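Local coordinates for protein CaaX farnesyltransferase beta subunit Ram1 (Aspergillus fumigatus, PDB 4L9P) that probably transfers a farnesyl group from farnesyl diphosphate to the cysteine of C-terminal CaaX motifs, as the zinc-binding, peptide-binding subunit of a heterodimer with an alpha subunit, at residues L130-D135 with Y432-A437; R408-C413 with G419-K424. One frame throughout, in Å; residues are numbered along the deposited sequence.

The centres of contacts 1 and 2 lie about 11 Å apart, on the same side of the chain's centre and within the alpha-alpha toroid domain. Along the chain contact 2 is nested inside the long loop that contact 1 closes: helix 126-135 comes first, then helix 403-413, the connecting segment 419-424, and helix 431-444. That last helix gives contact 1 its second half, and its residue Thr-434 joins the two contacts, with OG1 2.9 Å from N of Leu-421, a probable hydrogen bond. Beside it, His-433 packs against Leu-421 and Asp-423. Together the contacts therefore back the zinc site, contact 1 through the helix carrying His-433 and contact 2 through the loop running past the metal.

Contact 1: L130-D135 with Y432-A437. With ZN (zinc ion), chain J.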
ATOM      1  N   LEU B 130       1.870 -21.171 -14.152  1.00  8.88           N
ATOM      2  CA  LEU B 130       2.259 -20.701 -15.481  1.00  9.04           C
ATOM      3  C   LEU B 130       1.025 -20.696 -16.399  1.00 10.10           C
ATOM      4  O   LEU B 130       0.795 -19.737 -17.109  1.00 10.57           O
ATOM      5  CB  LEU B 130       3.317 -21.642 -16.137  1.00  9.55           C
ATOM      6  CG  LEU B 130       4.700 -21.477 -15.501  1.00 11.36           C
ATOM      7  CD1 LEU B 130       5.613 -22.609 -15.999  1.00 12.48           C
ATOM      8  CD2 LEU B 130       5.357 -20.165 -15.856  1.00 12.39           C
ATOM      9  N   GLU B 131       0.264 -21.791 -16.419  1.00  9.69           N
ATOM     10  CA  GLU B 131      -0.884 -21.813 -17.310  0.54 11.36           C
ATOM     11  C   GLU B 131      -1.913 -20.731 -16.962  1.00 11.07           C
ATOM     12  O   GLU B 131      -2.490 -20.091 -17.871  1.00 11.45           O
ATOM     13  CB  GLU B 131      -1.519 -23.200 -17.328  0.54 14.09           C
ATOM     14  CG  GLU B 131      -0.561 -24.261 -17.868  0.54 17.03           C
ATOM     15  CD  GLU B 131      -1.151 -25.653 -17.863  0.54 21.84           C
ATOM     16  OE1 GLU B 131      -2.356 -25.766 -17.530  0.54 24.03           O
ATOM     17  OE2 GLU B 131      -0.427 -26.638 -18.211  0.54 23.61           O
ATOM     18  N   TYR B 132      -2.107 -20.503 -15.676  1.00  9.61           N
ATOM     19  CA  TYR B 132      -3.037 -19.472 -15.236  1.00  8.76           C
ATOM     20  C   TYR B 132      -2.567 -18.105 -15.749  1.00  9.40           C
ATOM     21  O   TYR B 132      -3.381 -17.305 -16.231  1.00  9.85           O
ATOM     22  CB  TYR B 132      -3.112 -19.493 -13.712  1.00  8.10           C
ATOM     23  CG  TYR B 132      -4.092 -18.505 -13.168  1.00  8.57           C
ATOM     24  CD1 TYR B 132      -5.447 -18.841 -13.050  1.00 10.27           C
ATOM     25  CD2 TYR B 132      -3.678 -17.219 -12.783  1.00 10.08           C
ATOM     26  CE1 TYR B 132      -6.379 -17.939 -12.569  1.00 11.77           C
ATOM     27  CE2 TYR B 132      -4.622 -16.285 -12.298  1.00 11.21           C
ATOM     28  CZ  TYR B 132      -5.968 -16.671 -12.184  1.00 12.48           C
ATOM     29  OH  TYR B 132      -6.886 -15.770 -11.717  1.00 14.00           O
ATOM     30  N   LEU B 133      -1.272 -17.796 -15.610  1.00  9.02           N
ATOM     31  CA  LEU B 133      -0.773 -16.472 -15.968  1.00  8.75           C
ATOM     32  C   LEU B 133      -0.767 -16.273 -17.481  1.00  9.39           C
ATOM     33  O   LEU B 133      -1.102 -15.187 -17.968  1.00 10.14           O
ATOM     34  CB  LEU B 133       0.641 -16.318 -15.412  1.00  8.53           C
ATOM     35  CG  LEU B 133       0.705 -16.098 -13.878  1.00  8.67           C
ATOM     36  CD1 LEU B 133       2.156 -16.471 -13.345  1.00 10.57           C
ATOM     37  CD2 LEU B 133       0.318 -14.670 -13.546  1.00 10.79           C
ATOM     38  N   TYR B 134      -0.388 -17.315 -18.252  1.00  9.01           N
ATOM     39  CA  TYR B 134      -0.521 -17.195 -19.698  1.00 10.27           C
ATOM     40  C   TYR B 134      -1.978 -16.967 -20.096  1.00 11.13           C
ATOM     41  O   TYR B 134      -2.297 -16.115 -20.948  1.00 12.50           O
ATOM     42  CB  TYR B 134       0.041 -18.439 -20.425  1.00  9.64           C
ATOM     43  CG  TYR B 134       1.560 -18.441 -20.523  1.00 10.60           C
ATOM     44  CD1 TYR B 134       2.229 -17.456 -21.264  1.00 11.98           C
ATOM     45  CD2 TYR B 134       2.333 -19.422 -19.901  1.00 11.21           C
ATOM     46  CE1 TYR B 134       3.604 -17.465 -21.391  1.00 12.08           C
ATOM     47  CE2 TYR B 134       3.749 -19.419 -20.003  1.00 11.50           C
ATOM     48  CZ  TYR B 134       4.360 -18.431 -20.722  1.00 12.33           C
ATOM     49  OH  TYR B 134       5.751 -18.368 -20.862  1.00 13.68           O
ATOM     50  N   ASP B 135      -2.895 -17.709 -19.502  1.00 11.10           N
ATOM     51  CA  ASP B 135      -4.313 -17.510 -19.864  0.65 12.30           C
ATOM     52  C   ASP B 135      -4.769 -16.095 -19.516  1.00 12.34           C
ATOM     53  O   ASP B 135      -5.641 -15.545 -20.186  1.00 14.27           O
ATOM     54  CB  ASP B 135      -5.245 -18.489 -19.133  0.65 14.56           C
ATOM     55  CG  ASP B 135      -5.120 -19.909 -19.631  0.65 17.82           C
ATOM     56  OD1 ASP B 135      -4.491 -20.121 -20.686  0.65 18.63           O
ATOM     57  OD2 ASP B 135      -5.695 -20.822 -18.990  0.65 19.60           O
ATOM     58  N   TYR B 432      -3.498 -10.413  -9.966  1.00  5.35           N
ATOM     59  CA  TYR B 432      -2.895  -9.472  -8.982  1.00  4.76           C
ATOM     60  C   TYR B 432      -2.392 -10.272  -7.778  1.00  4.27           C
ATOM     61  O   TYR B 432      -1.206 -10.108  -7.353  1.00  4.86           O
ATOM     62  CB  TYR B 432      -3.945  -8.419  -8.562  1.00  4.78           C
ATOM     63  CG  TYR B 432      -3.658  -7.666  -7.311  1.00  4.48           C
ATOM     64  CD1 TYR B 432      -2.883  -6.481  -7.329  1.00  4.67           C
ATOM     65  CD2 TYR B 432      -4.128  -8.137  -6.085  1.00  4.27           C
ATOM     66  CE1 TYR B 432      -2.604  -5.805  -6.142  1.00  3.91           C
ATOM     67  CE2 TYR B 432      -3.869  -7.454  -4.902  1.00  4.05           C
ATOM     68  CZ  TYR B 432      -3.105  -6.292  -4.926  1.00  4.07           C
ATOM     69  OH  TYR B 432      -2.826  -5.682  -3.716  1.00  4.75           O
ATOM     70  N   HIS B 433      -3.255 -11.124  -7.188  1.00  4.68           N
ATOM     71  CA  HIS B 433      -2.842 -11.946  -6.056  1.00  3.95           C
ATOM     72  C   HIS B 433      -1.762 -12.961  -6.463  1.00  5.08           C
ATOM     73  O   HIS B 433      -0.901 -13.299  -5.643  1.00  6.54           O
ATOM     74  CB  HIS B 433      -4.049 -12.583  -5.378  1.00  3.95           C
ATOM     75  CG  HIS B 433      -4.758 -11.571  -4.512  1.00  3.90           C
ATOM     76  ND1 HIS B 433      -5.900 -10.906  -4.920  1.00  5.23           N
ATOM     77  CD2 HIS B 433      -4.413 -11.082  -3.299  1.00  4.27           C
ATOM     78  CE1 HIS B 433      -6.218 -10.008  -3.974  1.00  4.68           C
ATOM     79  NE2 HIS B 433      -5.326 -10.092  -2.991  1.00  4.60           N
ATOM     80  N   THR B 434      -1.816 -13.452  -7.681  1.00  5.37           N
ATOM     81  CA  THR B 434      -0.808 -14.399  -8.154  1.00  5.29           C
ATOM     82  C   THR B 434       0.540 -13.673  -8.260  1.00  5.71           C
ATOM     83  O   THR B 434       1.570 -14.159  -7.716  1.00  6.46           O
ATOM     84  CB  THR B 434      -1.213 -14.969  -9.542  1.00  6.51           C
ATOM     85  OG1 THR B 434      -2.453 -15.649  -9.398  1.00  6.12           O
ATOM     86  CG2 THR B 434      -0.147 -15.941 -10.045  1.00  7.52           C
ATOM     87  N   CYS B 435       0.574 -12.510  -8.921  1.00  4.54           N
ATOM     88  CA  CYS B 435       1.824 -11.775  -8.973  1.00  4.76           C
ATOM     89  C   CYS B 435       2.430 -11.484  -7.582  1.00  3.91           C
ATOM     90  O   CYS B 435       3.649 -11.712  -7.337  1.00  4.40           O
ATOM     91  CB  CYS B 435       1.551 -10.433  -9.707  1.00  5.70           C
ATOM     92  SG  CYS B 435       2.916  -9.257  -9.703  1.00  7.05           S
ATOM     93  N   TYR B 436       1.610 -10.918  -6.684  1.00  3.62           N
ATOM     94  CA  TYR B 436       2.197 -10.439  -5.435  1.00  3.56           C
ATOM     95  C   TYR B 436       2.479 -11.549  -4.412  1.00  3.89           C
ATOM     96  O   TYR B 436       3.446 -11.411  -3.656  1.00  4.34           O
ATOM     97  CB  TYR B 436       1.373  -9.278  -4.841  1.00  3.65           C
ATOM     98  CG  TYR B 436       1.533  -8.045  -5.729  1.00  4.33           C
ATOM     99  CD1 TYR B 436       2.802  -7.494  -6.022  1.00  4.30           C
ATOM    100  CD2 TYR B 436       0.414  -7.437  -6.304  1.00  4.35           C
ATOM    101  CE1 TYR B 436       2.965  -6.350  -6.793  1.00  4.58           C
ATOM    102  CE2 TYR B 436       0.567  -6.315  -7.088  1.00  4.02           C
ATOM    103  CZ  TYR B 436       1.808  -5.755  -7.344  1.00  3.59           C
ATOM    104  OH  TYR B 436       1.955  -4.631  -8.144  1.00  4.21           O
ATOM    105  N   ALA B 437       1.725 -12.658  -4.435  1.00  3.97           N
ATOM    106  CA  ALA B 437       2.131 -13.796  -3.588  1.00  4.35           C
ATOM    107  C   ALA B 437       3.450 -14.384  -4.100  1.00  4.38           C
ATOM    108  O   ALA B 437       4.323 -14.690  -3.280  1.00  5.09           O
ATOM    109  CB  ALA B 437       1.071 -14.868  -3.576  1.00  5.42           C
TER
HETATM  110 ZN    ZN J 601      -5.118  -8.675  -1.546  1.00  5.22          ZN
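Thr-434 points at helix 126-135 and meets two of its side chains, one with each branch. Its methyl CG2 faces the end of Leu-133 tip to tip, 3.8 Å from CD2. Its hydroxyl OG1 lies obliquely to the ring of Tyr-132, 3.7 Å from CE2, without a hydrogen bond between them. The Tyr-132 ring comes into reach because CG is anti to the backbone N (chi1 -177°) and CB already heads for the other helix. What grips OG1 lies outside this pair: it bonds to the backbone O of Asp-430, just ahead of helix 431-444. The threonine is thereby held with its methyl turned to the leucine, in a small, buried, mainly apolar contact. Leu-162 of helix 151-164 also packs on Leu-133.

One residue before Thr-434, His-433 binds the zinc ion through NE2 at 2.0 Å; Asp-365, Cys-367 and the bound peptide also supply ligands. Its ND1 is hydrogen-bonded close by in the chain, which should fix the turn of the imidazole. CD2 of Tyr-432 lies 3.4 Å above one face of that ring, offset toward its rim. Contact 1 thus joins two helices of the alpha-alpha toroid directly behind the catalytic zinc site of a protein prenyltransferase.

Contact 2: R408-C413 with G419-K424; sequences RYILSC and GGLRDK
Tyr-409 turns its ring away from its own backbone N (chi1 -172°), out from helix 403-413, while Arg-422 has CG between its backbone N and carbonyl carbon (chi1 62°) and runs extended from CG to NE, back to the helix end. The phenol OH of Tyr-409 donates to the backbone O of Asp-423 at 2.8 Å, on a lone pair and in the carbonyl plane. CB of Lys-424 sits close beside the same hydroxyl. Arg-422 approaches O of Cys-413 side-on: NH2 at 2.9 Å and NE at 3.0 Å both donate to this single oxygen, which lies near the guanidinium plane. Both bonds are bent; NH2 stands well above the carbonyl plane, and NE is only tilted from it. The last carbonyl of the helix thus takes two N-H groups from a cation, which would suit the negative end of the helix dipole.

Nearer Gly-420 along the loop, Ile-410 CG2 meets Leu-421 CD2 at 3.9 Å. On the far side of the loop, the bent chain of Lys-424 returns NZ to OD1 of Asp-423, a 2.7 Å salt bridge beside the zinc site.

Contact 2 ties the end of helix 403-413 to the loop leading into helix 431-444, whose Leu-441 and Ala-437 touch Ile-410 and Leu-421 respectively; helix 89-105 packs on Tyr-409 and Cys-413.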
ATOM      1  N   ARG B 408       4.836 -20.564   4.658  1.00  5.00           N
ATOM      2  CA  ARG B 408       3.692 -21.444   4.914  1.00  5.56           C
ATOM      3  C   ARG B 408       2.400 -20.822   4.420  1.00  4.91           C
ATOM      4  O   ARG B 408       1.571 -21.499   3.820  1.00  5.67           O
ATOM      5  CB  ARG B 408       3.555 -21.787   6.399  1.00  6.79           C
ATOM      6  CG  ARG B 408       4.744 -22.638   6.898  1.00  6.77           C
ATOM      7  CD  ARG B 408       4.476 -23.057   8.382  1.00  8.40           C
ATOM      8  NE  ARG B 408       5.602 -23.910   8.847  1.00  8.45           N
ATOM      9  CZ  ARG B 408       5.741 -25.201   8.548  1.00  8.83           C
ATOM     10  NH1 ARG B 408       4.782 -25.849   7.886  1.00  8.98           N
ATOM     11  NH2 ARG B 408       6.865 -25.822   8.945  1.00  9.61           N
ATOM     12  N   TYR B 409       2.158 -19.519   4.733  1.00  4.19           N
ATOM     13  CA  TYR B 409       0.917 -18.966   4.289  1.00  4.33           C
ATOM     14  C   TYR B 409       0.793 -18.986   2.780  1.00  3.95           C
ATOM     15  O   TYR B 409      -0.226 -19.373   2.245  1.00  5.17           O
ATOM     16  CB  TYR B 409       0.841 -17.513   4.781  1.00  4.22           C
ATOM     17  CG  TYR B 409      -0.548 -16.887   4.521  1.00  4.32           C
ATOM     18  CD1 TYR B 409      -1.724 -17.470   5.065  1.00  5.04           C
ATOM     19  CD2 TYR B 409      -0.671 -15.854   3.557  1.00  3.81           C
ATOM     20  CE1 TYR B 409      -2.964 -16.985   4.734  1.00  5.26           C
ATOM     21  CE2 TYR B 409      -1.939 -15.310   3.245  1.00  4.66           C
ATOM     22  CZ  TYR B 409      -3.066 -15.933   3.778  1.00  5.06           C
ATOM     23  OH  TYR B 409      -4.320 -15.487   3.437  1.00  5.69           O
ATOM     24  N   ILE B 410       1.843 -18.610   2.060  1.00  3.87           N
ATOM     25  CA  ILE B 410       1.725 -18.596   0.599  1.00  5.61           C
ATOM     26  C   ILE B 410       1.563 -19.996   0.023  1.00  6.26           C
ATOM     27  O   ILE B 410       0.617 -20.246  -0.753  1.00  5.98           O
ATOM     28  CB  ILE B 410       2.992 -17.937   0.004  1.00  4.70           C
ATOM     29  CG1 ILE B 410       3.068 -16.426   0.391  1.00  4.61           C
ATOM     30  CG2 ILE B 410       3.015 -18.105  -1.548  1.00  5.77           C
ATOM     31  CD1 ILE B 410       4.420 -15.812   0.113  1.00  5.97           C
ATOM     32  N   LEU B 411       2.442 -20.923   0.415  1.00  5.67           N
ATOM     33  CA  LEU B 411       2.404 -22.245  -0.234  1.00  5.83           C
ATOM     34  C   LEU B 411       1.287 -23.132   0.291  1.00  5.73           C
ATOM     35  O   LEU B 411       0.698 -23.913  -0.521  1.00  7.35           O
ATOM     36  CB  LEU B 411       3.762 -22.958  -0.099  1.00  6.29           C
ATOM     37  CG  LEU B 411       4.879 -22.269  -0.869  1.00  7.95           C
ATOM     38  CD1 LEU B 411       6.257 -23.022  -0.605  1.00  8.12           C
ATOM     39  CD2 LEU B 411       4.579 -22.219  -2.389  1.00  8.34           C
ATOM     40  N   SER B 412       1.011 -23.084   1.597  1.00  5.61           N
ATOM     41  CA  SER B 412      -0.039 -23.958   2.168  1.00  7.21           C
ATOM     42  C   SER B 412      -1.427 -23.385   1.980  1.00  6.50           C
ATOM     43  O   SER B 412      -2.398 -24.160   1.814  1.00  7.86           O
ATOM     44  CB  SER B 412       0.172 -24.240   3.658  1.00  8.24           C
ATOM     45  OG  SER B 412       1.411 -24.916   3.893  1.00  9.05           O
ATOM     46  N   CYS B 413      -1.568 -22.024   1.982  1.00  6.31           N
ATOM     47  CA  CYS B 413      -2.898 -21.428   2.059  1.00  6.88           C
ATOM     48  C   CYS B 413      -3.311 -20.647   0.833  1.00  6.80           C
ATOM     49  O   CYS B 413      -4.531 -20.447   0.623  1.00  7.12           O
ATOM     50  CB  CYS B 413      -3.031 -20.482   3.258  1.00  7.82           C
ATOM     51  SG  CYS B 413      -2.834 -21.317   4.847  1.00  8.97           S
ATOM     52  N   GLY B 419      -4.790 -23.530 -10.351  1.00 11.99           N
ATOM     53  CA  GLY B 419      -3.785 -22.541 -10.750  1.00  9.66           C
ATOM     54  C   GLY B 419      -4.147 -21.133 -10.308  1.00  9.43           C
ATOM     55  O   GLY B 419      -5.332 -20.812 -10.122  1.00  9.90           O
ATOM     56  N   GLY B 420      -3.105 -20.316 -10.154  1.00  7.63           N
ATOM     57  CA  GLY B 420      -3.305 -18.981  -9.600  1.00  7.20           C
ATOM     58  C   GLY B 420      -3.133 -19.020  -8.086  1.00  6.48           C
ATOM     59  O   GLY B 420      -3.321 -20.049  -7.393  1.00  7.16           O
ATOM     60  N   LEU B 421      -2.833 -17.844  -7.546  1.00  5.34           N
ATOM     61  CA  LEU B 421      -2.813 -17.682  -6.082  1.00  4.83           C
ATOM     62  C   LEU B 421      -3.854 -16.644  -5.673  1.00  6.07           C
ATOM     63  O   LEU B 421      -4.366 -15.871  -6.503  1.00  6.48           O
ATOM     64  CB  LEU B 421      -1.420 -17.309  -5.526  1.00  5.61           C
ATOM     65  CG  LEU B 421      -0.392 -18.492  -5.724  1.00  6.48           C
ATOM     66  CD1 LEU B 421       0.374 -18.328  -7.086  1.00  7.97           C
ATOM     67  CD2 LEU B 421       0.603 -18.542  -4.539  1.00  7.52           C
ATOM     68  N   ARG B 422      -4.185 -16.671  -4.392  1.00  6.31           N
ATOM     69  CA  ARG B 422      -5.336 -15.920  -3.875  1.00  6.05           C
ATOM     70  C   ARG B 422      -4.958 -15.137  -2.629  1.00  5.22           C
ATOM     71  O   ARG B 422      -3.926 -15.357  -1.960  1.00  5.57           O
ATOM     72  CB  ARG B 422      -6.481 -16.924  -3.572  1.00  7.36           C
ATOM     73  CG  ARG B 422      -6.084 -17.945  -2.487  1.00  7.37           C
ATOM     74  CD  ARG B 422      -7.118 -19.082  -2.363  1.00  8.90           C
ATOM     75  NE  ARG B 422      -6.622 -20.110  -1.459  1.00  8.10           N
ATOM     76  CZ  ARG B 422      -6.824 -21.417  -1.659  1.00  8.75           C
ATOM     77  NH1 ARG B 422      -7.627 -21.822  -2.653  1.00 11.00           N
ATOM     78  NH2 ARG B 422      -6.283 -22.295  -0.818  1.00  9.70           N
ATOM     79  N   ASP B 423      -5.886 -14.236  -2.293  1.00  4.18           N
ATOM     80  CA  ASP B 423      -5.799 -13.485  -1.052  1.00  3.75           C
ATOM     81  C   ASP B 423      -5.744 -14.373   0.168  1.00  3.40           C
ATOM     82  O   ASP B 423      -4.815 -14.327   0.981  1.00  4.20           O
ATOM     83  CB  ASP B 423      -7.031 -12.504  -1.101  1.00  5.93           C
ATOM     84  CG  ASP B 423      -7.515 -11.986   0.244  1.00  7.37           C
ATOM     85  OD1 ASP B 423      -6.917 -12.220   1.289  1.00  6.29           O
ATOM     86  OD2 ASP B 423      -8.565 -11.261   0.230  1.00  8.99           O
ATOM     87  N   LYS B 424      -6.723 -15.261   0.257  1.00  4.44           N
ATOM     88  CA  LYS B 424      -6.836 -16.147   1.408  1.00  4.94           C
ATOM     89  C   LYS B 424      -7.765 -17.291   1.016  1.00  6.83           C
ATOM     90  O   LYS B 424      -8.466 -17.184   0.027  1.00  7.91           O
ATOM     91  CB  LYS B 424      -7.353 -15.384   2.663  1.00  5.26           C
ATOM     92  CG  LYS B 424      -8.790 -14.835   2.506  1.00  6.25           C
ATOM     93  CD  LYS B 424      -9.305 -14.266   3.886  1.00  7.18           C
ATOM     94  CE  LYS B 424      -8.449 -13.162   4.480  1.00  6.50           C
ATOM     95  NZ  LYS B 424      -8.395 -11.916   3.576  1.00  6.89           N
TER